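Local coordinates for cystathionine beta-lyases/cystathionine gamma-synthases (Corynebacterium glutamicum, PDB 5X5H), which probably catalyses the pyridoxal-phosphate-dependent replacement of succinate in O-succinyl-L-homoserine by L-cysteine, giving L,L-cystathionine for methionine biosynthesis, at residues D98-G103 / T144-V149; L102-Y107 / G353-V358; L157-I162 / H292-K297. All coordinates share one frame; numbering follows the deposited sequence.

Contact 1: D98-G103 / T144-V149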
loop_
_atom_site.group_PDB
_atom_site.type_symbol
_atom_site.label_atom_id
_atom_site.label_comp_id
_atom_site.label_asym_id
_atom_site.label_seq_id
_atom_site.Cartn_x
_atom_site.Cartn_y
_atom_site.Cartn_z
ATOM N N ASP A 98 19.826 -35.969 -12.192
ATOM C CA ASP A 98 18.955 -35.717 -13.292
ATOM C C ASP A 98 19.599 -34.657 -14.250
ATOM O O ASP A 98 20.575 -34.065 -13.926
ATOM C CB ASP A 98 17.642 -35.124 -12.736
ATOM C CG ASP A 98 16.770 -36.133 -12.053
ATOM O OD1 ASP A 98 16.953 -37.351 -12.250
ATOM O OD2 ASP A 98 15.846 -35.703 -11.273
ATOM N N HIS A 99 19.042 -34.561 -15.406
ATOM C CA HIS A 99 19.500 -33.707 -16.484
ATOM C C HIS A 99 18.451 -32.833 -17.054
ATOM O O HIS A 99 17.277 -33.182 -17.148
ATOM C CB HIS A 99 20.092 -34.698 -17.574
ATOM C CG HIS A 99 20.562 -34.079 -18.834
ATOM N ND1 HIS A 99 19.837 -34.174 -19.983
ATOM C CD2 HIS A 99 21.747 -33.484 -19.141
ATOM C CE1 HIS A 99 20.520 -33.579 -20.946
ATOM N NE2 HIS A 99 21.674 -33.180 -20.483
ATOM N N ILE A 100 18.865 -31.645 -17.436
ATOM C CA ILE A 100 18.064 -30.638 -18.146
ATOM C C ILE A 100 18.557 -30.359 -19.593
ATOM O O ILE A 100 19.823 -30.191 -19.746
ATOM C CB ILE A 100 18.177 -29.270 -17.451
ATOM C CG1 ILE A 100 18.004 -29.333 -16.013
ATOM C CG2 ILE A 100 17.198 -28.261 -18.117
ATOM C CD1 ILE A 100 18.410 -28.047 -15.331
ATOM N N VAL A 101 17.685 -30.242 -20.531
ATOM C CA VAL A 101 17.969 -29.705 -21.862
ATOM C C VAL A 101 17.495 -28.238 -21.829
ATOM O O VAL A 101 16.296 -27.982 -21.511
ATOM C CB VAL A 101 17.296 -30.485 -22.958
ATOM C CG1 VAL A 101 17.574 -29.860 -24.326
ATOM C CG2 VAL A 101 17.781 -31.946 -22.938
ATOM N N LEU A 102 18.382 -27.292 -22.138
ATOM C CA LEU A 102 18.159 -25.857 -22.142
ATOM C C LEU A 102 18.508 -25.289 -23.483
ATOM O O LEU A 102 19.342 -25.820 -24.198
ATOM C CB LEU A 102 19.150 -25.210 -21.080
ATOM C CG LEU A 102 19.324 -23.719 -20.877
ATOM C CD1 LEU A 102 18.044 -23.299 -20.106
ATOM C CD2 LEU A 102 20.563 -23.246 -20.141
ATOM N N GLY A 103 17.854 -24.185 -23.867
ATOM C CA GLY A 103 18.194 -23.522 -25.083
ATOM C C GLY A 103 19.422 -22.663 -25.037
ATOM O O GLY A 103 20.042 -22.426 -24.000
ATOM N N THR A 144 17.107 -37.417 -18.438
ATOM C CA THR A 144 16.533 -36.052 -18.741
ATOM C C THR A 144 15.203 -36.022 -18.093
ATOM O O THR A 144 14.317 -36.754 -18.460
ATOM C CB THR A 144 16.422 -35.821 -20.212
ATOM O OG1 THR A 144 17.770 -35.912 -20.774
ATOM C CG2 THR A 144 15.898 -34.340 -20.475
ATOM N N LYS A 145 15.004 -35.031 -17.182
ATOM C CA LYS A 145 13.686 -34.792 -16.552
ATOM C C LYS A 145 13.017 -33.521 -16.972
ATOM O O LYS A 145 11.824 -33.355 -16.795
ATOM C CB LYS A 145 13.880 -34.790 -15.020
ATOM C CG LYS A 145 14.431 -36.064 -14.452
ATOM C CD LYS A 145 13.459 -37.212 -14.673
ATOM C CE LYS A 145 13.785 -38.329 -13.702
ATOM N NZ LYS A 145 14.955 -38.912 -14.224
ATOM N N LEU A 146 13.739 -32.650 -17.682
ATOM C CA LEU A 146 13.231 -31.296 -17.976
ATOM C C LEU A 146 13.792 -30.829 -19.294
ATOM O O LEU A 146 15.029 -30.834 -19.483
ATOM C CB LEU A 146 13.680 -30.384 -16.831
ATOM C CG LEU A 146 13.174 -28.939 -16.910
ATOM C CD1 LEU A 146 11.685 -28.784 -17.046
ATOM C CD2 LEU A 146 13.719 -28.232 -15.640
ATOM N N ILE A 147 12.923 -30.345 -20.125
ATOM C CA ILE A 147 13.303 -29.518 -21.319
ATOM C C ILE A 147 12.737 -28.105 -21.033
ATOM O O ILE A 147 11.505 -27.976 -20.827
ATOM C CB ILE A 147 12.715 -30.089 -22.597
ATOM C CG1 ILE A 147 13.139 -31.585 -22.753
ATOM C CG2 ILE A 147 13.129 -29.262 -23.838
ATOM C CD1 ILE A 147 12.475 -32.238 -23.932
ATOM N N TRP A 148 13.607 -27.122 -20.980
ATOM C CA TRP A 148 13.269 -25.747 -20.643
ATOM C C TRP A 148 13.266 -24.894 -21.896
ATOM O O TRP A 148 14.343 -24.764 -22.542
ATOM C CB TRP A 148 14.267 -25.203 -19.638
ATOM C CG TRP A 148 13.817 -23.870 -19.105
ATOM C CD1 TRP A 148 14.133 -22.628 -19.563
ATOM C CD2 TRP A 148 12.944 -23.709 -17.988
ATOM N NE1 TRP A 148 13.527 -21.671 -18.759
ATOM C CE2 TRP A 148 12.761 -22.333 -17.830
ATOM C CE3 TRP A 148 12.340 -24.607 -17.089
ATOM C CZ2 TRP A 148 12.009 -21.816 -16.761
ATOM C CZ3 TRP A 148 11.541 -24.074 -16.020
ATOM C CH2 TRP A 148 11.427 -22.687 -15.886
ATOM N N VAL A 149 12.119 -24.383 -22.278
ATOM C CA VAL A 149 11.991 -23.628 -23.511
ATOM C C VAL A 149 11.558 -22.191 -23.178
ATOM O O VAL A 149 10.550 -22.042 -22.432
ATOM C CB VAL A 149 11.000 -24.307 -24.467
ATOM C CG1 VAL A 149 10.547 -23.383 -25.591
ATOM C CG2 VAL A 149 11.680 -25.606 -25.046
HETATM O O HOH W 1 15.906 -22.505 -22.700
#
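The hydroxyl of Thr144 has two partners: its OG1 lies 2.8 Å from ND1 of His99, at the edge of the imidazole, and also accepts a bond from the backbone N of Lys141. Histidine suits this place because its second ring nitrogen, NE2, reaches Thr126 OG1, so the ring links the strands on either side of its own, 144-150 and 124-128. With CG anti to the backbone N (chi1 176°), the ring runs alongside the threonine.

The strands are parallel, their short axes 4.8 Å apart. His99 O accepts from Lys145 N at 2.9 Å. Val101 then bonds through both its backbone groups, its N to Leu146 O and its O to Trp148 N, the latter almost straight at 172°. The register slips by one residue between His99 and Ile100. This beta bulge centres on Lys145 and leaves the buried N of Leu146 without a partner. Beyond Val101 the strands part, and a water spans the gap, accepting from Gly103 N (2.8 Å) and donating to Trp148 O (2.8 Å).

The bulge also sends Lys145 towards the other strand. Its chain bends at two torsions and lays CG against the Asp98 carboxylate, while NZ reaches OD1 at 3.2 Å from above the carboxylate plane; OD2 accepts from Lys95 N. This salt bridge lies at the partly exposed end, where charge is tolerated.

One face of the sheet carries Ile100, Leu102, Leu146 and Trp148, with Leu102 CD1 4.0 Å from Trp148 CD1. Leu146 and Trp148 pack against helix 82-93, where Phe90 meets the indole edge-to-face, and Ile100, Leu102 and Trp148 against helix 108-118. Val101 and Ile147 point to the other face, and strand 124-128 flanks strand 99-103 on the side away from 144-150.

Contact 2: L102-Y107 / G353-V358. With PLP (pyridoxal-5'-phosphate), chain B.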
loop_
_atom_site.group_PDB
_atom_site.type_symbol
_atom_site.label_atom_id
_atom_site.label_comp_id
_atom_site.label_asym_id
_atom_site.label_seq_id
_atom_site.Cartn_x
_atom_site.Cartn_y
_atom_site.Cartn_z
ATOM N N LEU A 102 18.382 -27.292 -22.138
ATOM C CA LEU A 102 18.159 -25.857 -22.142
ATOM C C LEU A 102 18.508 -25.289 -23.483
ATOM O O LEU A 102 19.342 -25.820 -24.198
ATOM C CB LEU A 102 19.150 -25.210 -21.080
ATOM C CG LEU A 102 19.324 -23.719 -20.877
ATOM C CD1 LEU A 102 18.044 -23.299 -20.106
ATOM C CD2 LEU A 102 20.563 -23.246 -20.141
ATOM N N GLY A 103 17.854 -24.185 -23.867
ATOM C CA GLY A 103 18.194 -23.522 -25.083
ATOM C C GLY A 103 19.422 -22.663 -25.037
ATOM O O GLY A 103 20.042 -22.426 -24.000
ATOM N N ASN A 104 19.816 -22.220 -26.271
ATOM C CA ASN A 104 21.024 -21.389 -26.478
ATOM C C ASN A 104 20.786 -19.916 -26.491
ATOM O O ASN A 104 21.647 -19.145 -26.996
ATOM C CB ASN A 104 21.890 -21.793 -27.780
ATOM C CG ASN A 104 21.185 -21.545 -29.086
ATOM O OD1 ASN A 104 20.108 -20.971 -29.175
ATOM N ND2 ASN A 104 21.788 -22.070 -30.143
ATOM N N ASP A 105 19.583 -19.475 -26.134
ATOM C CA ASP A 105 19.307 -18.044 -25.993
ATOM C C ASP A 105 18.287 -17.977 -24.908
ATOM O O ASP A 105 17.194 -18.591 -25.084
ATOM C CB ASP A 105 18.789 -17.374 -27.311
ATOM C CG ASP A 105 18.878 -15.785 -27.233
ATOM O OD1 ASP A 105 20.018 -15.214 -27.175
ATOM O OD2 ASP A 105 17.870 -15.089 -27.180
ATOM N N ALA A 106 18.597 -17.325 -23.820
ATOM C CA ALA A 106 17.700 -17.467 -22.636
ATOM C C ALA A 106 18.073 -16.448 -21.652
ATOM O O ALA A 106 19.217 -15.905 -21.665
ATOM C CB ALA A 106 17.809 -18.869 -21.995
ATOM N N TYR A 107 17.158 -16.168 -20.754
ATOM C CA TYR A 107 17.371 -15.223 -19.789
ATOM C C TYR A 107 18.636 -15.704 -18.990
ATOM O O TYR A 107 18.784 -16.874 -18.530
ATOM C CB TYR A 107 16.088 -15.034 -18.865
ATOM C CG TYR A 107 16.331 -14.112 -17.820
ATOM C CD1 TYR A 107 16.795 -12.776 -18.049
ATOM C CD2 TYR A 107 16.165 -14.425 -16.469
ATOM C CE1 TYR A 107 17.127 -11.853 -17.050
ATOM C CE2 TYR A 107 16.449 -13.542 -15.513
ATOM C CZ TYR A 107 16.901 -12.220 -15.703
ATOM O OH TYR A 107 17.282 -11.351 -14.687
ATOM N N GLY A 353 30.884 -16.084 -21.922
ATOM C CA GLY A 353 31.595 -17.319 -21.873
ATOM C C GLY A 353 30.731 -18.510 -22.277
ATOM O O GLY A 353 31.171 -19.605 -22.576
ATOM N N SER A 354 29.450 -18.362 -22.249
ATOM C CA SER A 354 28.651 -19.515 -22.530
ATOM C C SER A 354 28.151 -19.495 -23.978
ATOM O O SER A 354 28.247 -18.417 -24.619
ATOM C CB SER A 354 27.490 -19.501 -21.503
ATOM O OG SER A 354 26.376 -18.700 -22.009
ATOM N N GLN A 355 27.505 -20.543 -24.487
ATOM C CA GLN A 355 26.878 -20.419 -25.838
ATOM C C GLN A 355 25.739 -19.351 -25.800
ATOM O O GLN A 355 25.286 -18.914 -26.820
ATOM C CB GLN A 355 26.332 -21.727 -26.482
ATOM C CG GLN A 355 26.207 -21.790 -28.097
ATOM C CD GLN A 355 26.143 -20.443 -28.952
ATOM O OE1 GLN A 355 27.180 -19.810 -29.220
ATOM N NE2 GLN A 355 24.943 -20.049 -29.402
ATOM N N LEU A 356 25.258 -18.974 -24.638
ATOM C CA LEU A 356 24.135 -17.968 -24.575
ATOM C C LEU A 356 24.615 -16.534 -24.696
ATOM O O LEU A 356 23.801 -15.598 -24.537
ATOM C CB LEU A 356 23.379 -18.084 -23.239
ATOM C CG LEU A 356 22.371 -19.202 -23.290
ATOM C CD1 LEU A 356 23.091 -20.522 -23.372
ATOM C CD2 LEU A 356 21.555 -19.101 -22.023
ATOM N N GLU A 357 25.929 -16.305 -24.886
ATOM C CA GLU A 357 26.468 -14.977 -24.813
ATOM C C GLU A 357 25.921 -14.174 -25.963
ATOM O O GLU A 357 25.852 -14.692 -27.100
ATOM C CB GLU A 357 28.016 -15.031 -24.874
ATOM C CG GLU A 357 28.666 -13.671 -24.962
ATOM C CD GLU A 357 30.205 -13.605 -24.927
ATOM O OE1 GLU A 357 30.912 -14.515 -24.420
ATOM O OE2 GLU A 357 30.658 -12.563 -25.436
ATOM N N VAL A 358 25.556 -12.933 -25.702
ATOM C CA VAL A 358 24.791 -12.104 -26.675
ATOM C C VAL A 358 25.735 -11.193 -27.430
ATOM O O VAL A 358 26.605 -10.629 -26.828
ATOM C CB VAL A 358 23.837 -11.205 -25.826
ATOM C CG1 VAL A 358 22.995 -10.321 -26.778
ATOM C CG2 VAL A 358 22.893 -12.098 -25.056
HETATM N N1 PLP B . 12.270 -15.210 -17.634
HETATM C C2 PLP B . 12.325 -14.232 -18.512
HETATM C C2A PLP B . 12.043 -14.584 -19.933
HETATM C C3 PLP B . 12.457 -12.951 -18.090
HETATM O O3 PLP B . 12.490 -11.884 -18.958
HETATM C C4 PLP B . 12.624 -12.636 -16.730
HETATM C C4A PLP B . 12.788 -11.234 -16.309
HETATM C C5 PLP B . 12.732 -13.707 -15.811
HETATM C C6 PLP B . 12.528 -14.973 -16.330
HETATM C C5A PLP B . 13.038 -13.529 -14.325
HETATM O O4P PLP B . 11.896 -12.951 -13.607
HETATM P P PLP B . 12.132 -12.020 -12.346
HETATM O O1P PLP B . 12.987 -10.852 -12.797
HETATM O O2P PLP B . 10.689 -11.701 -12.008
HETATM O O3P PLP B . 12.796 -12.866 -11.256
HETATM O O HOH W 2 21.048 -15.550 -24.403
#
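Leu356 carries the apolar part of this contact, its branched end fitting against the chain that leaves strand 99-103. Leu356 CG rests 3.6 Å from Asn104 C, and CD1 lies against Gly103 O. Leu356 CD2 meets Ala106 CB at 3.8 Å. A small methyl at Ala106 lets the leucine settle close to the backbone. The buried Gly103 O has no polar partner.

Polar linkage runs through water. One molecule accepts from Ala106 N and lies within bonding distance of both Leu356 O (2.8 Å) and Asp105 OD1 (3.0 Å), which are among several acceptors sharing its protons. Asp105 is anchored through OD2, which binds Thr153 OG1 and Ala156 N. The amides of Asn104 and Gln355 lie side by side, their planes 73° apart, without a hydrogen bond between them.

Local bonds shape the 353-358 loop. Ser354 OG accepts from Leu356 N at 2.9 Å, an ST turn, inside a type I beta turn closed by Glu357 N to Ser354 O; OG also pairs with Ala351 O, and a short hydroxyl suits both bonds.

Tyr107, the N-cap of helix 108-118, lays a ring face against pyridoxal phosphate, whose C4 sits 3.9 Å above the Tyr107 ring plane. Its OH bonds Arg54 of the second subunit, an arrangement typical of the cofactor site of trans-sulfuration enzymes.

Contact 3: L157-I162 / H292-K297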
loop_
_atom_site.group_PDB
_atom_site.type_symbol
_atom_site.label_atom_id
_atom_site.label_comp_id
_atom_site.label_asym_id
_atom_site.label_seq_id
_atom_site.Cartn_x
_atom_site.Cartn_y
_atom_site.Cartn_z
ATOM N N LEU A 157 14.804 -13.236 -29.424
ATOM C CA LEU A 157 13.502 -13.552 -29.944
ATOM C C LEU A 157 13.470 -14.755 -30.838
ATOM O O LEU A 157 12.639 -14.894 -31.715
ATOM C CB LEU A 157 12.820 -12.334 -30.560
ATOM C CG LEU A 157 12.912 -11.094 -29.700
ATOM C CD1 LEU A 157 12.388 -9.854 -30.341
ATOM C CD2 LEU A 157 12.151 -11.183 -28.345
ATOM N N GLY A 158 14.317 -15.742 -30.484
ATOM C CA GLY A 158 14.259 -17.021 -31.156
ATOM C C GLY A 158 13.002 -17.786 -30.898
ATOM O O GLY A 158 12.403 -17.661 -29.778
ATOM N N ILE A 159 12.514 -18.590 -31.806
ATOM C CA ILE A 159 11.247 -19.231 -31.734
ATOM C C ILE A 159 11.352 -20.759 -31.686
ATOM O O ILE A 159 12.099 -21.342 -32.524
ATOM C CB ILE A 159 10.312 -18.869 -32.923
ATOM C CG1 ILE A 159 10.184 -17.360 -33.093
ATOM C CG2 ILE A 159 8.983 -19.622 -32.948
ATOM C CD1 ILE A 159 9.503 -16.701 -31.871
ATOM N N THR A 160 10.692 -21.424 -30.786
ATOM C CA THR A 160 10.657 -22.866 -30.698
ATOM C C THR A 160 9.304 -23.348 -30.992
ATOM O O THR A 160 8.293 -22.800 -30.467
ATOM C CB THR A 160 11.024 -23.279 -29.258
ATOM O OG1 THR A 160 12.379 -22.944 -29.015
ATOM C CG2 THR A 160 10.934 -24.780 -29.023
ATOM N N ASP A 161 9.150 -24.474 -31.717
ATOM C CA ASP A 161 7.908 -25.088 -32.015
ATOM C C ASP A 161 7.468 -25.919 -30.816
ATOM O O ASP A 161 7.957 -27.024 -30.569
ATOM C CB ASP A 161 8.068 -25.994 -33.281
ATOM C CG ASP A 161 6.792 -26.547 -33.775
ATOM O OD1 ASP A 161 5.834 -26.840 -33.039
ATOM O OD2 ASP A 161 6.751 -26.822 -35.069
ATOM N N ILE A 162 6.556 -25.299 -30.023
ATOM C CA ILE A 162 6.204 -25.929 -28.726
ATOM C C ILE A 162 5.604 -27.347 -28.921
ATOM O O ILE A 162 5.986 -28.265 -28.191
ATOM C CB ILE A 162 5.233 -25.021 -27.950
ATOM C CG1 ILE A 162 5.912 -23.720 -27.563
ATOM C CG2 ILE A 162 4.777 -25.701 -26.658
ATOM C CD1 ILE A 162 4.969 -22.588 -27.203
ATOM N N HIS A 292 9.695 -17.526 -38.086
ATOM C CA HIS A 292 8.480 -16.724 -38.290
ATOM C C HIS A 292 7.217 -17.550 -38.519
ATOM O O HIS A 292 6.147 -17.292 -37.962
ATOM C CB HIS A 292 8.650 -15.723 -39.501
ATOM C CG HIS A 292 7.389 -15.067 -39.919
ATOM N ND1 HIS A 292 6.776 -14.083 -39.163
ATOM C CD2 HIS A 292 6.526 -15.352 -40.926
ATOM C CE1 HIS A 292 5.626 -13.733 -39.763
ATOM N NE2 HIS A 292 5.470 -14.468 -40.865
ATOM N N GLU A 293 7.266 -18.608 -39.360
ATOM C CA GLU A 293 6.127 -19.417 -39.650
ATOM C C GLU A 293 5.641 -20.210 -38.403
ATOM O O GLU A 293 4.412 -20.324 -38.223
ATOM C CB GLU A 293 6.395 -20.333 -40.888
ATOM C CG GLU A 293 6.642 -19.428 -42.108
ATOM C CD GLU A 293 5.420 -19.000 -42.923
ATOM O OE1 GLU A 293 5.204 -19.622 -44.003
ATOM O OE2 GLU A 293 4.721 -18.019 -42.547
ATOM N N VAL A 294 6.579 -20.644 -37.593
ATOM C CA VAL A 294 6.257 -21.295 -36.284
ATOM C C VAL A 294 5.594 -20.229 -35.402
ATOM O O VAL A 294 4.561 -20.539 -34.817
ATOM C CB VAL A 294 7.485 -21.896 -35.666
ATOM C CG1 VAL A 294 7.176 -22.410 -34.256
ATOM C CG2 VAL A 294 7.961 -23.097 -36.550
ATOM N N ALA A 295 6.140 -19.025 -35.377
ATOM C CA ALA A 295 5.525 -18.050 -34.500
ATOM C C ALA A 295 4.121 -17.749 -34.902
ATOM O O ALA A 295 3.255 -17.565 -34.085
ATOM C CB ALA A 295 6.319 -16.771 -34.504
ATOM N N ALA A 296 3.844 -17.632 -36.235
ATOM C CA ALA A 296 2.543 -17.240 -36.703
ATOM C C ALA A 296 1.546 -18.349 -36.406
ATOM O O ALA A 296 0.409 -17.999 -36.264
ATOM C CB ALA A 296 2.679 -16.972 -38.209
ATOM N N LYS A 297 1.960 -19.601 -36.279
ATOM C CA LYS A 297 1.019 -20.674 -35.909
ATOM C C LYS A 297 0.688 -20.699 -34.449
ATOM O O LYS A 297 -0.446 -21.011 -34.113
ATOM C CB LYS A 297 1.386 -22.060 -36.416
ATOM C CG LYS A 297 2.679 -22.652 -36.012
ATOM C CD LYS A 297 2.767 -24.125 -36.482
ATOM C CE LYS A 297 3.822 -24.891 -35.707
ATOM N NZ LYS A 297 4.522 -25.916 -36.549
HETATM O O HOH W 3 4.203 -28.480 -34.733
#
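Asp161 and Lys297 form the charged link between loop and helix, NZ meeting OD2 at 2.8 Å from a position 45° above the carboxylate plane. The two side chains cross at about a right angle. A water closes the triangle, donating to Asp161 OD1 at 2.9 Å and accepting from Lys297 NZ at 3.2 Å. OD1 has a further task: it accepts from Ala164 N, so Asp161 is the N-cap of helix 162-167, a post for which a short acidic side chain is well suited. Both oxygens are thus satisfied, and the lysine and the helix start would probably stabilise the negative charge.

The loop backbone also finds partners: the amide of Gln298, just past Lys297, grips it twice, NE2 bonding Thr160 O and OE1 accepting from Ile162 N, while Thr160 turns its own hydroxyl to Thr130. In the helix, Ala296 N and Lys297 N are paired with His292 O and Glu293 O.

Beneath the salt bridge the surfaces are apolar. In Val294 a chi1 of 173° swings CG1 away from the backbone N and pushes that methyl between Ile159 CG2 (3.6 Å) and Asp161 CA (3.6 Å). Ile159 CD1 lies 4.1 Å from Ala295 CB; alanine keeps this helix side low enough for the larger isoleucine to lie close.

The loop leads from strand 144-150 to helix 162-167, where Ile162 packs on strand 175-179 of the large sheet. In the sequence helix 292-298 falls between strands 278-282 and 305-310, which are neighbours in the five-stranded sheet, so the contact joins a loop of the large sheet to a helix that connects two strands of the smaller one.

Overall arrangement
Following the chain from the N terminus, strand 99-103 opens both contact 1 and contact 2, which share Leu102 and Gly103. Contact 1 closes first, when strand 144-150 returns beside it within the seven-stranded sheet. Soon after, the loop 157-162 opens contact 3, which closes at helix 292-298, between two strands of the five-stranded sheet in the sequence. Contact 2 closes last, at loop 353-358, so its span encloses contact 3 entirely, while contacts 1 and 2 start from the same stretch. Contacts 1 and 3 run in series and touch where Val149 CG1 packs 3.7 Å from Thr160 CB. Contacts 2 and 3 join later parts of the chain to the cofactor-binding sheet and its loops.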